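Local atomic coordinates of glutathione S-transferase enzyme with thioredoxin-like domain (Xenorhabdus nematophila, PDB entry 4L8E), a protein that binds glutathione and, as a glutathione S-transferase family member, probably transfers it to electrophilic substrates. Residues I29-G39 with K78-Q86; Y186-A197 with W216-T226. One frame throughout, in Å; residues are numbered along the deposited sequence.

In the fold
From the N terminus, strand 30-33 runs into helix 37-49, and contact 1 closes the first loop when strand 81-84 returns antiparallel beside it. This joins the two central strands of the four-stranded sheet of the thioredoxin-like domain. Only after that loop is complete does contact 2 open, so the two follow in series and neither nest nor cross. Contact 2 then closes a shorter loop, packing helix 188-197 against helix 211-221 and the start of helix 224-230 in the helical C-terminal domain. The centres of the two contacts lie about 18 Å apart, yet the two meet across the domain interface: Asn-38 OD1 and Trp-196 NE1 are 3.0 Å apart, a probable hydrogen bond, and both contacts touch one of the bound glutathiones.

Contact 1. Residues I29-G39 with K78-Q86; sequences IDLYYAPTPNG and KIPAIVDHQ. With GSH (glutathione), chain C; GSH (glutathione), chain D; GSH (glutathione), chain B.
Ile-79 joins Pro-80 through a cis peptide bond, and both pack on the start of helix 37-49 and the loop before it: Ile-79 CD1 comes to 3.5 Å from Thr-36 OG1, and Pro-80 CG to 3.4 Å from Asn-38 O. This is the cis-proline loop of the thioredoxin-like domain, which in glutathione transferases holds the peptide backbone of the ligand. Here Ile-79 N donates to O2 of one glutathione (2.9 Å) while Ile-79 O accepts from its N2. The thiol SG2 of that molecule ends 3.2 Å from Thr-36 OG1, which chi1 (62°) sets between backbone N and carbonyl carbon, where it also caps helix 37-49 by accepting from Gly-39 N. Asn-38 ND2 donates to O31 of a second glutathione (2.8 Å).

Beyond the loop the strands pair antiparallel. Asp-30 and Val-83 exchange two backbone hydrogen bonds; Tyr-32 N donates to Ala-81 O, and the return hydrogen bond is weak. On the face toward helix 37-49, Leu-31 CD1 meets Ile-82 CG2 at 3.7 Å, whereas Tyr-32 packs on helix 68-73. At the far end, carboxylate and imidazole planes stand 76° apart, and His-85 NE2 donates to Asp-30 OD2 over 2.6 Å, bent to 131° at the hydrogen.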
loop_
_atom_site.group_PDB
_atom_site.type_symbol
_atom_site.label_atom_id
_atom_site.label_comp_id
_atom_site.label_asym_id
_atom_site.label_seq_id
_atom_site.Cartn_x
_atom_site.Cartn_y
_atom_site.Cartn_z
ATOM N N ILE A 29 14.503 16.006 11.070
ATOM C CA ILE A 29 14.001 14.666 10.644
ATOM C C ILE A 29 15.120 13.620 10.746
ATOM O O ILE A 29 16.190 13.789 10.136
ATOM C CB ILE A 29 13.483 14.619 9.169
ATOM C CG1 ILE A 29 12.274 15.547 8.895
ATOM C CG2 ILE A 29 13.110 13.195 8.771
ATOM C CD1 ILE A 29 11.078 15.267 9.716
ATOM N N ASP A 30 14.877 12.551 11.504
ATOM C CA ASP A 30 15.788 11.415 11.570
ATOM C C ASP A 30 15.238 10.362 10.607
ATOM O O ASP A 30 14.053 9.991 10.708
ATOM C CB ASP A 30 15.865 10.813 12.971
ATOM C CG ASP A 30 16.605 11.684 13.967
ATOM O OD1 ASP A 30 17.650 12.243 13.614
ATOM O OD2 ASP A 30 16.166 11.755 15.127
ATOM N N LEU A 31 16.073 9.916 9.664
ATOM C CA LEU A 31 15.680 8.905 8.699
ATOM C C LEU A 31 16.446 7.606 8.928
ATOM O O LEU A 31 17.673 7.578 8.880
ATOM C CB LEU A 31 15.912 9.399 7.278
ATOM C CG LEU A 31 15.648 8.403 6.144
ATOM C CD1 LEU A 31 14.235 7.857 6.098
ATOM C CD2 LEU A 31 16.044 9.033 4.820
ATOM N N TYR A 32 15.701 6.544 9.177
ATOM C CA TYR A 32 16.256 5.204 9.334
ATOM C C TYR A 32 16.228 4.543 7.946
ATOM O O TYR A 32 15.169 4.399 7.324
ATOM C CB TYR A 32 15.468 4.438 10.415
ATOM C CG TYR A 32 15.658 5.103 11.732
ATOM C CD1 TYR A 32 14.888 6.207 12.094
ATOM C CD2 TYR A 32 16.669 4.694 12.592
ATOM C CE1 TYR A 32 15.128 6.888 13.291
ATOM C CE2 TYR A 32 16.892 5.344 13.792
ATOM C CZ TYR A 32 16.118 6.432 14.140
ATOM O OH TYR A 32 16.350 7.087 15.333
ATOM N N TYR A 33 17.428 4.206 7.452
ATOM C CA TYR A 33 17.650 4.067 6.016
ATOM C C TYR A 33 18.589 2.946 5.631
ATOM O O TYR A 33 19.558 2.674 6.325
ATOM C CB TYR A 33 18.279 5.367 5.522
ATOM C CG TYR A 33 18.807 5.410 4.093
ATOM C CD1 TYR A 33 17.976 5.761 3.030
ATOM C CD2 TYR A 33 20.133 5.173 3.823
ATOM C CE1 TYR A 33 18.487 5.844 1.727
ATOM C CE2 TYR A 33 20.650 5.248 2.525
ATOM C CZ TYR A 33 19.806 5.567 1.480
ATOM O OH TYR A 33 20.359 5.635 0.208
ATOM N N ALA A 34 18.298 2.336 4.484
ATOM C CA ALA A 34 19.251 1.517 3.757
ATOM C C ALA A 34 19.104 1.897 2.285
ATOM O O ALA A 34 18.032 2.328 1.870
ATOM C CB ALA A 34 18.971 0.030 3.951
ATOM N N PRO A 35 20.176 1.747 1.508
ATOM C CA PRO A 35 20.161 2.092 0.089
ATOM C C PRO A 35 19.459 1.022 -0.727
ATOM O O PRO A 35 20.091 0.158 -1.348
ATOM C CB PRO A 35 21.643 2.157 -0.263
ATOM C CG PRO A 35 22.288 1.198 0.693
ATOM C CD PRO A 35 21.532 1.392 1.967
ATOM N N THR A 36 18.145 1.114 -0.708
ATOM C CA THR A 36 17.242 0.172 -1.349
ATOM C C THR A 36 16.121 0.996 -1.978
ATOM O O THR A 36 15.962 2.153 -1.662
ATOM C CB THR A 36 16.578 -0.699 -0.293
ATOM O OG1 THR A 36 15.805 0.133 0.573
ATOM C CG2 THR A 36 17.585 -1.476 0.519
ATOM N N PRO A 37 15.313 0.386 -2.851
ATOM C CA PRO A 37 14.246 1.197 -3.471
ATOM C C PRO A 37 13.372 1.982 -2.487
ATOM O O PRO A 37 13.065 3.159 -2.730
ATOM C CB PRO A 37 13.442 0.125 -4.235
ATOM C CG PRO A 37 14.539 -0.849 -4.655
ATOM C CD PRO A 37 15.342 -0.978 -3.393
ATOM N N ASN A 38 12.975 1.360 -1.380
ATOM C CA ASN A 38 12.106 2.012 -0.427
ATOM C C ASN A 38 12.809 3.105 0.371
ATOM O O ASN A 38 12.181 4.081 0.738
ATOM C CB ASN A 38 11.431 0.988 0.445
ATOM C CG ASN A 38 10.536 0.080 -0.370
ATOM O OD1 ASN A 38 9.753 0.553 -1.216
ATOM N ND2 ASN A 38 10.656 -1.202 -0.150
ATOM N N GLY A 39 14.107 2.935 0.630
ATOM C CA GLY A 39 14.880 3.986 1.256
ATOM C C GLY A 39 15.040 5.204 0.360
ATOM O O GLY A 39 14.930 6.358 0.810
ATOM N N LYS A 78 11.042 -3.037 9.178
ATOM C CA LYS A 78 11.486 -2.598 7.863
ATOM C C LYS A 78 11.800 -1.125 7.803
ATOM O O LYS A 78 11.206 -0.312 8.503
ATOM C CB LYS A 78 10.457 -2.950 6.781
ATOM C CG LYS A 78 10.210 -4.434 6.644
ATOM C CD LYS A 78 9.257 -4.776 5.534
ATOM C CE LYS A 78 8.818 -6.209 5.636
ATOM N NZ LYS A 78 9.850 -7.099 5.097
ATOM N N ILE A 79 12.779 -0.782 6.968
ATOM C CA ILE A 79 13.048 0.602 6.635
ATOM C C ILE A 79 12.234 0.919 5.364
ATOM O O ILE A 79 11.884 0.017 4.612
ATOM C CB ILE A 79 14.557 0.863 6.425
ATOM C CG1 ILE A 79 15.121 0.095 5.226
ATOM C CG2 ILE A 79 15.343 0.553 7.706
ATOM C CD1 ILE A 79 14.976 0.799 3.870
ATOM N N PRO A 80 11.964 2.210 5.098
ATOM C CA PRO A 80 12.336 3.386 5.899
ATOM C C PRO A 80 11.410 3.624 7.071
ATOM O O PRO A 80 10.293 3.094 7.111
ATOM C CB PRO A 80 12.190 4.531 4.909
ATOM C CG PRO A 80 11.085 4.072 3.999
ATOM C CD PRO A 80 11.327 2.595 3.827
ATOM N N ALA A 81 11.909 4.397 8.028
ATOM C CA ALA A 81 11.105 4.949 9.091
ATOM C C ALA A 81 11.698 6.304 9.361
ATOM O O ALA A 81 12.874 6.525 9.050
ATOM C CB ALA A 81 11.179 4.061 10.350
ATOM N N ILE A 82 10.880 7.223 9.864
ATOM C CA ILE A 82 11.388 8.514 10.319
ATOM C C ILE A 82 10.921 8.817 11.717
ATOM O O ILE A 82 9.950 8.252 12.214
ATOM C CB ILE A 82 10.996 9.716 9.418
ATOM C CG1 ILE A 82 9.491 9.953 9.437
ATOM C CG2 ILE A 82 11.541 9.549 8.019
ATOM C CD1 ILE A 82 9.079 11.326 8.859
ATOM N N VAL A 83 11.672 9.687 12.372
ATOM C CA VAL A 83 11.224 10.360 13.571
ATOM C C VAL A 83 11.316 11.863 13.293
ATOM O O VAL A 83 12.363 12.397 12.898
ATOM C CB VAL A 83 12.056 9.960 14.783
ATOM C CG1 VAL A 83 11.604 10.730 16.029
ATOM C CG2 VAL A 83 11.952 8.454 14.979
ATOM N N ASP A 84 10.178 12.538 13.434
ATOM C CA ASP A 84 10.112 13.976 13.305
ATOM C C ASP A 84 10.093 14.561 14.704
ATOM O O ASP A 84 9.090 14.440 15.440
ATOM C CB ASP A 84 8.832 14.377 12.561
ATOM C CG ASP A 84 8.705 15.876 12.342
ATOM O OD1 ASP A 84 9.598 16.655 12.753
ATOM O OD2 ASP A 84 7.694 16.285 11.732
ATOM N N HIS A 85 11.204 15.176 15.078
ATOM C CA HIS A 85 11.333 15.806 16.374
ATOM C C HIS A 85 10.739 17.205 16.470
ATOM O O HIS A 85 10.724 17.784 17.543
ATOM C CB HIS A 85 12.806 15.870 16.795
ATOM C CG HIS A 85 13.421 14.525 16.977
ATOM N ND1 HIS A 85 13.281 13.801 18.137
ATOM C CD2 HIS A 85 14.144 13.755 16.130
ATOM C CE1 HIS A 85 13.890 12.636 17.998
ATOM N NE2 HIS A 85 14.418 12.584 16.789
ATOM N N GLN A 86 10.272 17.752 15.357
ATOM C CA GLN A 86 9.648 19.069 15.358
ATOM C C GLN A 86 8.316 19.011 14.627
ATOM O O GLN A 86 8.141 19.630 13.569
ATOM C CB GLN A 86 10.567 20.084 14.701
ATOM C CG GLN A 86 11.850 20.326 15.473
ATOM C CD GLN A 86 12.764 21.296 14.764
ATOM O OE1 GLN A 86 12.901 21.256 13.538
ATOM N NE2 GLN A 86 13.386 22.183 15.527
HETATM N N1 GSH C . 5.825 -1.506 2.477
HETATM C CA1 GSH C . 7.113 -1.085 3.019
HETATM C C1 GSH C . 7.358 0.361 2.682
HETATM O O11 GSH C . 8.060 1.092 3.452
HETATM O O12 GSH C . 6.837 0.885 1.636
HETATM C CB1 GSH C . 8.213 -1.959 2.482
HETATM C CG1 GSH C . 9.559 -1.672 3.127
HETATM C CD1 GSH C . 10.575 -2.743 2.795
HETATM O OE1 GSH C . 10.320 -3.727 2.118
HETATM N N2 GSH C . 11.869 -2.561 3.365
HETATM C CA2 GSH C . 12.935 -3.469 3.159
HETATM C C2 GSH C . 13.400 -3.923 4.519
HETATM O O2 GSH C . 13.605 -3.157 5.486
HETATM C CB2 GSH C . 14.104 -2.853 2.463
HETATM S SG2 GSH C . 13.619 -2.158 0.907
HETATM N N3 GSH C . 13.577 -5.327 4.695
HETATM C CA3 GSH C . 14.033 -5.800 5.986
HETATM C C3 GSH C . 13.435 -7.126 6.292
HETATM O O31 GSH C . 13.916 -7.765 7.259
HETATM O O32 GSH C . 12.469 -7.575 5.603
HETATM C CG1 GSH D . 20.310 0.121 -4.521
HETATM C CD1 GSH D . 19.026 -0.428 -5.132
HETATM O OE1 GSH D . 18.086 0.327 -5.377
HETATM N N2 GSH D . 18.985 -1.875 -5.414
HETATM C CA2 GSH D . 17.854 -2.552 -5.976
HETATM C C2 GSH D . 17.349 -3.555 -4.955
HETATM O O2 GSH D . 16.480 -4.373 -5.288
HETATM C CB2 GSH D . 18.199 -3.246 -7.262
HETATM S SG2 GSH D . 18.239 -2.058 -8.588
HETATM N N3 GSH D . 17.863 -3.568 -3.581
HETATM C CA3 GSH D . 17.331 -4.524 -2.612
HETATM C C3 GSH D . 17.718 -5.949 -2.852
HETATM O O31 GSH D . 17.074 -6.859 -2.264
HETATM O O32 GSH D . 18.671 -6.251 -3.615
HETATM N N1 GSH B . 12.538 -10.301 3.998
HETATM C CA1 GSH B . 12.560 -9.724 2.707
HETATM C C1 GSH B . 12.272 -10.792 1.688
HETATM O O11 GSH B . 12.537 -12.008 1.947
HETATM O O12 GSH B . 11.780 -10.471 0.560
HETATM C CB1 GSH B . 13.904 -9.157 2.458
HETATM C CG1 GSH B . 14.043 -8.524 1.087
HETATM C CD1 GSH B . 13.381 -7.163 1.028
HETATM O OE1 GSH B . 13.212 -6.506 2.032
HETATM N N2 GSH B . 12.942 -6.681 -0.267
HETATM C CA2 GSH B . 12.317 -5.406 -0.402
HETATM C C2 GSH B . 10.909 -5.639 -0.926
HETATM O O2 GSH B . 10.613 -6.563 -1.699
HETATM C CB2 GSH B . 13.044 -4.534 -1.359
HETATM S SG2 GSH B . 14.657 -4.074 -0.708
HETATM N N3 GSH B . 9.868 -4.775 -0.487
HETATM C CA3 GSH B . 8.533 -5.007 -0.983
HETATM C C3 GSH B . 7.793 -3.730 -1.008
HETATM O O31 GSH B . 8.420 -2.650 -1.160
HETATM O O32 GSH B . 6.536 -3.758 -0.868
#

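Contact 2. Residues Y186-A197 with W216-T226; sequences YSIADIAVYPWA and WLEKIQQRPAT. With GSH (glutathione), chain B.
Trp-216 inserts its indole as a knob into the hole formed by Asp-190, Val-193, Tyr-194 and Ala-197, locking together helices 188-197 and 211-221 of the all-helical C-terminal domain of the glutathione transferase fold. Its NE1 donates to Asp-190 OD1 at 2.9 Å and 158°, meeting the oxygen on its anti side but tilted out of the carboxylate plane. The same carboxylate is held at several points: OD2 accepts from Ser-187 N, half of the capping box that starts helix 188-197, and OD1 also receives Leu-181 N. At the far rim of the indole, CH2 touches Val-193 CG1 (3.6 Å).

One residue on, Leu-217 sends CD2 to within 3.6 Å of Tyr-194 CE1 and also reaches the methyl of Ala-197. Ile-220 lies between the two tyrosines: CG2 sits over a face of the Tyr-194 ring, 3.7 Å from the centroid, a CH-pi contact, while CG1 and CD1 lie against Tyr-186 CE1. Gln-221 CB borders the Tyr-194 hydroxyl.

Arg-223 bends at chi3 (67°), which lays its guanidinium flat on Tyr-186, centres 4.1 Å apart and planes 21° from parallel; its NE forms a salt bridge with Glu-48 of helix 37-49, linking the stack to the N-terminal domain. Last comes Thr-226, whose CG2 packs on Tyr-194 CE2. Its OG1 donates to Ile-220 O (2.8 Å), reaching that oxygen from the face opposite Arg-223 N. A water bridges the two segments, 2.6 Å from Tyr-186 OH and donating to Thr-226 OG1 over 2.9 Å.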
loop_
_atom_site.group_PDB
_atom_site.type_symbol
_atom_site.label_atom_id
_atom_site.label_comp_id
_atom_site.label_asym_id
_atom_site.label_seq_id
_atom_site.Cartn_x
_atom_site.Cartn_y
_atom_site.Cartn_z
ATOM N N TYR A 186 5.394 16.417 -11.293
ATOM C CA TYR A 186 6.091 15.439 -10.443
ATOM C C TYR A 186 5.472 15.450 -9.043
ATOM O O TYR A 186 5.307 16.512 -8.444
ATOM C CB TYR A 186 7.567 15.817 -10.360
ATOM C CG TYR A 186 8.538 14.779 -9.779
ATOM C CD1 TYR A 186 8.684 13.553 -10.361
ATOM C CD2 TYR A 186 9.358 15.078 -8.688
ATOM C CE1 TYR A 186 9.580 12.607 -9.878
ATOM C CE2 TYR A 186 10.263 14.126 -8.186
ATOM C CZ TYR A 186 10.382 12.913 -8.804
ATOM O OH TYR A 186 11.266 11.952 -8.355
ATOM N N SER A 187 5.130 14.265 -8.529
ATOM C CA SER A 187 4.502 14.152 -7.218
ATOM C C SER A 187 5.034 12.966 -6.449
ATOM O O SER A 187 5.829 12.180 -6.964
ATOM C CB SER A 187 2.979 14.029 -7.339
ATOM O OG SER A 187 2.567 12.693 -7.608
ATOM N N ILE A 188 4.525 12.788 -5.240
ATOM C CA ILE A 188 4.938 11.651 -4.434
ATOM C C ILE A 188 4.584 10.312 -5.091
ATOM O O ILE A 188 5.204 9.305 -4.780
ATOM C CB ILE A 188 4.428 11.720 -2.963
ATOM C CG1 ILE A 188 2.915 11.795 -2.890
ATOM C CG2 ILE A 188 5.093 12.873 -2.205
ATOM C CD1 ILE A 188 2.408 11.781 -1.457
ATOM N N ALA A 189 3.631 10.302 -6.019
ATOM C CA ALA A 189 3.331 9.072 -6.775
ATOM C C ALA A 189 4.556 8.674 -7.621
ATOM O O ALA A 189 4.968 7.526 -7.628
ATOM C CB ALA A 189 2.118 9.260 -7.640
ATOM N N ASP A 190 5.133 9.640 -8.313
ATOM C CA ASP A 190 6.305 9.385 -9.139
ATOM C C ASP A 190 7.521 9.010 -8.280
ATOM O O ASP A 190 8.317 8.115 -8.630
ATOM C CB ASP A 190 6.652 10.614 -9.963
ATOM C CG ASP A 190 5.518 11.086 -10.817
ATOM O OD1 ASP A 190 5.309 10.515 -11.932
ATOM O OD2 ASP A 190 4.847 12.056 -10.383
ATOM N N ILE A 191 7.691 9.724 -7.171
ATOM C CA ILE A 191 8.802 9.463 -6.254
ATOM C C ILE A 191 8.716 8.032 -5.715
ATOM O O ILE A 191 9.744 7.356 -5.567
ATOM C CB ILE A 191 8.816 10.498 -5.104
ATOM C CG1 ILE A 191 9.150 11.895 -5.646
ATOM C CG2 ILE A 191 9.700 10.016 -3.970
ATOM C CD1 ILE A 191 8.869 13.012 -4.653
ATOM N N ALA A 192 7.505 7.556 -5.439
ATOM C CA ALA A 192 7.321 6.202 -4.942
ATOM C C ALA A 192 7.677 5.142 -6.000
ATOM O O ALA A 192 8.271 4.097 -5.675
ATOM C CB ALA A 192 5.896 6.001 -4.451
ATOM N N VAL A 193 7.319 5.403 -7.245
ATOM C CA VAL A 193 7.503 4.438 -8.329
ATOM C C VAL A 193 8.942 4.406 -8.847
ATOM O O VAL A 193 9.498 3.341 -9.146
ATOM C CB VAL A 193 6.533 4.715 -9.481
ATOM C CG1 VAL A 193 6.784 3.801 -10.686
ATOM C CG2 VAL A 193 5.080 4.487 -8.996
ATOM N N TYR A 194 9.569 5.561 -8.937
ATOM C CA TYR A 194 10.861 5.625 -9.597
ATOM C C TYR A 194 11.928 4.641 -9.095
ATOM O O TYR A 194 12.587 3.994 -9.883
ATOM C CB TYR A 194 11.411 7.064 -9.623
ATOM C CG TYR A 194 12.769 7.175 -10.245
ATOM C CD1 TYR A 194 12.927 7.273 -11.628
ATOM C CD2 TYR A 194 13.908 7.154 -9.470
ATOM C CE1 TYR A 194 14.167 7.369 -12.218
ATOM C CE2 TYR A 194 15.170 7.246 -10.056
ATOM C CZ TYR A 194 15.294 7.355 -11.420
ATOM O OH TYR A 194 16.541 7.458 -11.967
ATOM N N PRO A 195 12.132 4.540 -7.776
ATOM C CA PRO A 195 13.228 3.674 -7.329
ATOM C C PRO A 195 13.014 2.208 -7.671
ATOM O O PRO A 195 14.017 1.480 -7.787
ATOM C CB PRO A 195 13.232 3.890 -5.808
ATOM C CG PRO A 195 12.614 5.250 -5.632
ATOM C CD PRO A 195 11.552 5.315 -6.674
ATOM N N TRP A 196 11.765 1.812 -7.859
ATOM C CA TRP A 196 11.430 0.458 -8.281
ATOM C C TRP A 196 11.555 0.289 -9.789
ATOM O O TRP A 196 12.141 -0.674 -10.266
ATOM C CB TRP A 196 10.021 0.091 -7.802
ATOM C CG TRP A 196 10.028 -0.361 -6.361
ATOM C CD1 TRP A 196 9.716 0.385 -5.244
ATOM C CD2 TRP A 196 10.438 -1.642 -5.882
ATOM N NE1 TRP A 196 9.888 -0.379 -4.111
ATOM C CE2 TRP A 196 10.326 -1.623 -4.476
ATOM C CE3 TRP A 196 10.890 -2.811 -6.507
ATOM C CZ2 TRP A 196 10.655 -2.720 -3.696
ATOM C CZ3 TRP A 196 11.218 -3.875 -5.737
ATOM C CH2 TRP A 196 11.073 -3.844 -4.340
ATOM N N ALA A 197 11.029 1.250 -10.543
ATOM C CA ALA A 197 11.135 1.192 -12.006
ATOM C C ALA A 197 12.584 1.284 -12.497
ATOM O O ALA A 197 12.911 0.714 -13.537
ATOM C CB ALA A 197 10.293 2.278 -12.630
ATOM N N TRP A 216 9.899 8.465 -19.181
ATOM C CA TRP A 216 9.651 9.001 -17.845
ATOM C C TRP A 216 10.849 8.718 -16.925
ATOM O O TRP A 216 11.260 9.591 -16.162
ATOM C CB TRP A 216 8.322 8.425 -17.350
ATOM C CG TRP A 216 7.950 8.613 -15.929
ATOM C CD1 TRP A 216 7.188 9.614 -15.400
ATOM C CD2 TRP A 216 8.252 7.724 -14.852
ATOM N NE1 TRP A 216 7.014 9.413 -14.057
ATOM C CE2 TRP A 216 7.658 8.257 -13.695
ATOM C CE3 TRP A 216 8.973 6.528 -14.754
ATOM C CZ2 TRP A 216 7.786 7.649 -12.446
ATOM C CZ3 TRP A 216 9.088 5.923 -13.509
ATOM C CH2 TRP A 216 8.494 6.481 -12.381
ATOM N N LEU A 217 11.447 7.533 -17.034
ATOM C CA LEU A 217 12.647 7.220 -16.251
ATOM C C LEU A 217 13.769 8.197 -16.597
ATOM O O LEU A 217 14.406 8.765 -15.712
ATOM C CB LEU A 217 13.119 5.799 -16.530
ATOM C CG LEU A 217 12.438 4.672 -15.750
ATOM C CD1 LEU A 217 12.876 3.310 -16.335
ATOM C CD2 LEU A 217 12.721 4.728 -14.254
ATOM N N GLU A 218 13.988 8.388 -17.888
ATOM C CA GLU A 218 15.009 9.291 -18.399
ATOM C C GLU A 218 14.791 10.719 -17.883
ATOM O O GLU A 218 15.741 11.420 -17.545
ATOM C CB GLU A 218 15.037 9.231 -19.930
ATOM C CG GLU A 218 15.731 7.967 -20.463
ATOM C CD GLU A 218 15.465 7.624 -21.940
ATOM O OE1 GLU A 218 14.646 8.281 -22.633
ATOM O OE2 GLU A 218 16.093 6.654 -22.405
ATOM N N LYS A 219 13.537 11.143 -17.846
ATOM C CA LYS A 219 13.173 12.480 -17.390
ATOM C C LYS A 219 13.493 12.660 -15.894
ATOM O O LYS A 219 14.052 13.679 -15.472
ATOM C CB LYS A 219 11.661 12.650 -17.617
ATOM C CG LYS A 219 11.051 13.968 -17.258
ATOM C CD LYS A 219 9.680 14.127 -17.954
ATOM C CE LYS A 219 8.613 13.170 -17.427
ATOM N NZ LYS A 219 7.351 13.323 -18.213
ATOM N N ILE A 220 13.109 11.681 -15.088
ATOM C CA ILE A 220 13.292 11.791 -13.642
ATOM C C ILE A 220 14.783 11.671 -13.276
ATOM O O ILE A 220 15.273 12.288 -12.316
ATOM C CB ILE A 220 12.436 10.757 -12.919
ATOM C CG1 ILE A 220 10.961 11.120 -13.097
ATOM C CG2 ILE A 220 12.777 10.693 -11.438
ATOM C CD1 ILE A 220 10.046 10.023 -12.760
ATOM N N GLN A 221 15.512 10.893 -14.064
ATOM C CA GLN A 221 16.954 10.748 -13.882
ATOM C C GLN A 221 17.684 12.078 -14.048
ATOM O O GLN A 221 18.749 12.294 -13.474
ATOM C CB GLN A 221 17.495 9.725 -14.879
ATOM C CG GLN A 221 18.897 9.245 -14.608
ATOM C CD GLN A 221 19.385 8.260 -15.667
ATOM O OE1 GLN A 221 18.976 8.323 -16.831
ATOM N NE2 GLN A 221 20.258 7.340 -15.264
ATOM N N GLN A 222 17.109 12.983 -14.832
ATOM C CA GLN A 222 17.738 14.293 -15.067
ATOM C C GLN A 222 17.552 15.306 -13.911
ATOM O O GLN A 222 18.261 16.331 -13.830
ATOM C CB GLN A 222 17.223 14.898 -16.370
ATOM C CG GLN A 222 17.756 14.226 -17.656
ATOM C CD GLN A 222 19.274 14.324 -17.812
ATOM O OE1 GLN A 222 19.978 13.311 -17.766
ATOM N NE2 GLN A 222 19.781 15.548 -18.003
ATOM N N ARG A 223 16.612 15.035 -13.015
ATOM C CA ARG A 223 16.385 15.908 -11.868
ATOM C C ARG A 223 17.591 15.932 -10.935
ATOM O O ARG A 223 18.072 14.878 -10.505
ATOM C CB ARG A 223 15.144 15.449 -11.093
ATOM C CG ARG A 223 13.874 15.441 -11.934
ATOM C CD ARG A 223 12.636 15.070 -11.071
ATOM N NE ARG A 223 12.354 16.109 -10.087
ATOM C CZ ARG A 223 11.631 17.212 -10.319
ATOM N NH1 ARG A 223 11.063 17.432 -11.498
ATOM N NH2 ARG A 223 11.454 18.084 -9.345
ATOM N N PRO A 224 18.103 17.142 -10.609
ATOM C CA PRO A 224 19.237 17.160 -9.692
ATOM C C PRO A 224 18.984 16.425 -8.383
ATOM O O PRO A 224 19.948 15.839 -7.894
ATOM C CB PRO A 224 19.485 18.659 -9.475
ATOM C CG PRO A 224 19.043 19.283 -10.744
ATOM C CD PRO A 224 17.833 18.479 -11.164
ATOM N N ALA A 225 17.779 16.451 -7.814
ATOM C CA ALA A 225 17.559 15.751 -6.546
ATOM C C ALA A 225 17.691 14.236 -6.724
ATOM O O ALA A 225 18.099 13.519 -5.793
ATOM C CB ALA A 225 16.197 16.097 -5.962
ATOM N N THR A 226 17.346 13.735 -7.910
ATOM C CA THR A 226 17.524 12.308 -8.186
ATOM C C THR A 226 18.999 11.954 -8.138
ATOM O O THR A 226 19.419 10.998 -7.464
ATOM C CB THR A 226 16.899 11.920 -9.528
ATOM O OG1 THR A 226 15.528 12.341 -9.527
ATOM C CG2 THR A 226 16.970 10.394 -9.738
HETATM N N1 GSH B . 12.538 -10.301 3.998
HETATM C CA1 GSH B . 12.560 -9.724 2.707
HETATM C C1 GSH B . 12.272 -10.792 1.688
HETATM O O11 GSH B . 12.537 -12.008 1.947
HETATM O O12 GSH B . 11.780 -10.471 0.560
HETATM C CB1 GSH B . 13.904 -9.157 2.458
HETATM C CG1 GSH B . 14.043 -8.524 1.087
HETATM C CD1 GSH B . 13.381 -7.163 1.028
HETATM O OE1 GSH B . 13.212 -6.506 2.032
HETATM N N2 GSH B . 12.942 -6.681 -0.267
HETATM C CA2 GSH B . 12.317 -5.406 -0.402
HETATM C C2 GSH B . 10.909 -5.639 -0.926
HETATM O O2 GSH B . 10.613 -6.563 -1.699
HETATM C CB2 GSH B . 13.044 -4.534 -1.359
HETATM S SG2 GSH B . 14.657 -4.074 -0.708
HETATM N N3 GSH B . 9.868 -4.775 -0.487
HETATM C CA3 GSH B . 8.533 -5.007 -0.983
HETATM C C3 GSH B . 7.793 -3.730 -1.008
HETATM O O31 GSH B . 8.420 -2.650 -1.160
HETATM O O32 GSH B . 6.536 -3.758 -0.868
HETATM O O HOH W 1 13.516 13.007 -7.557
#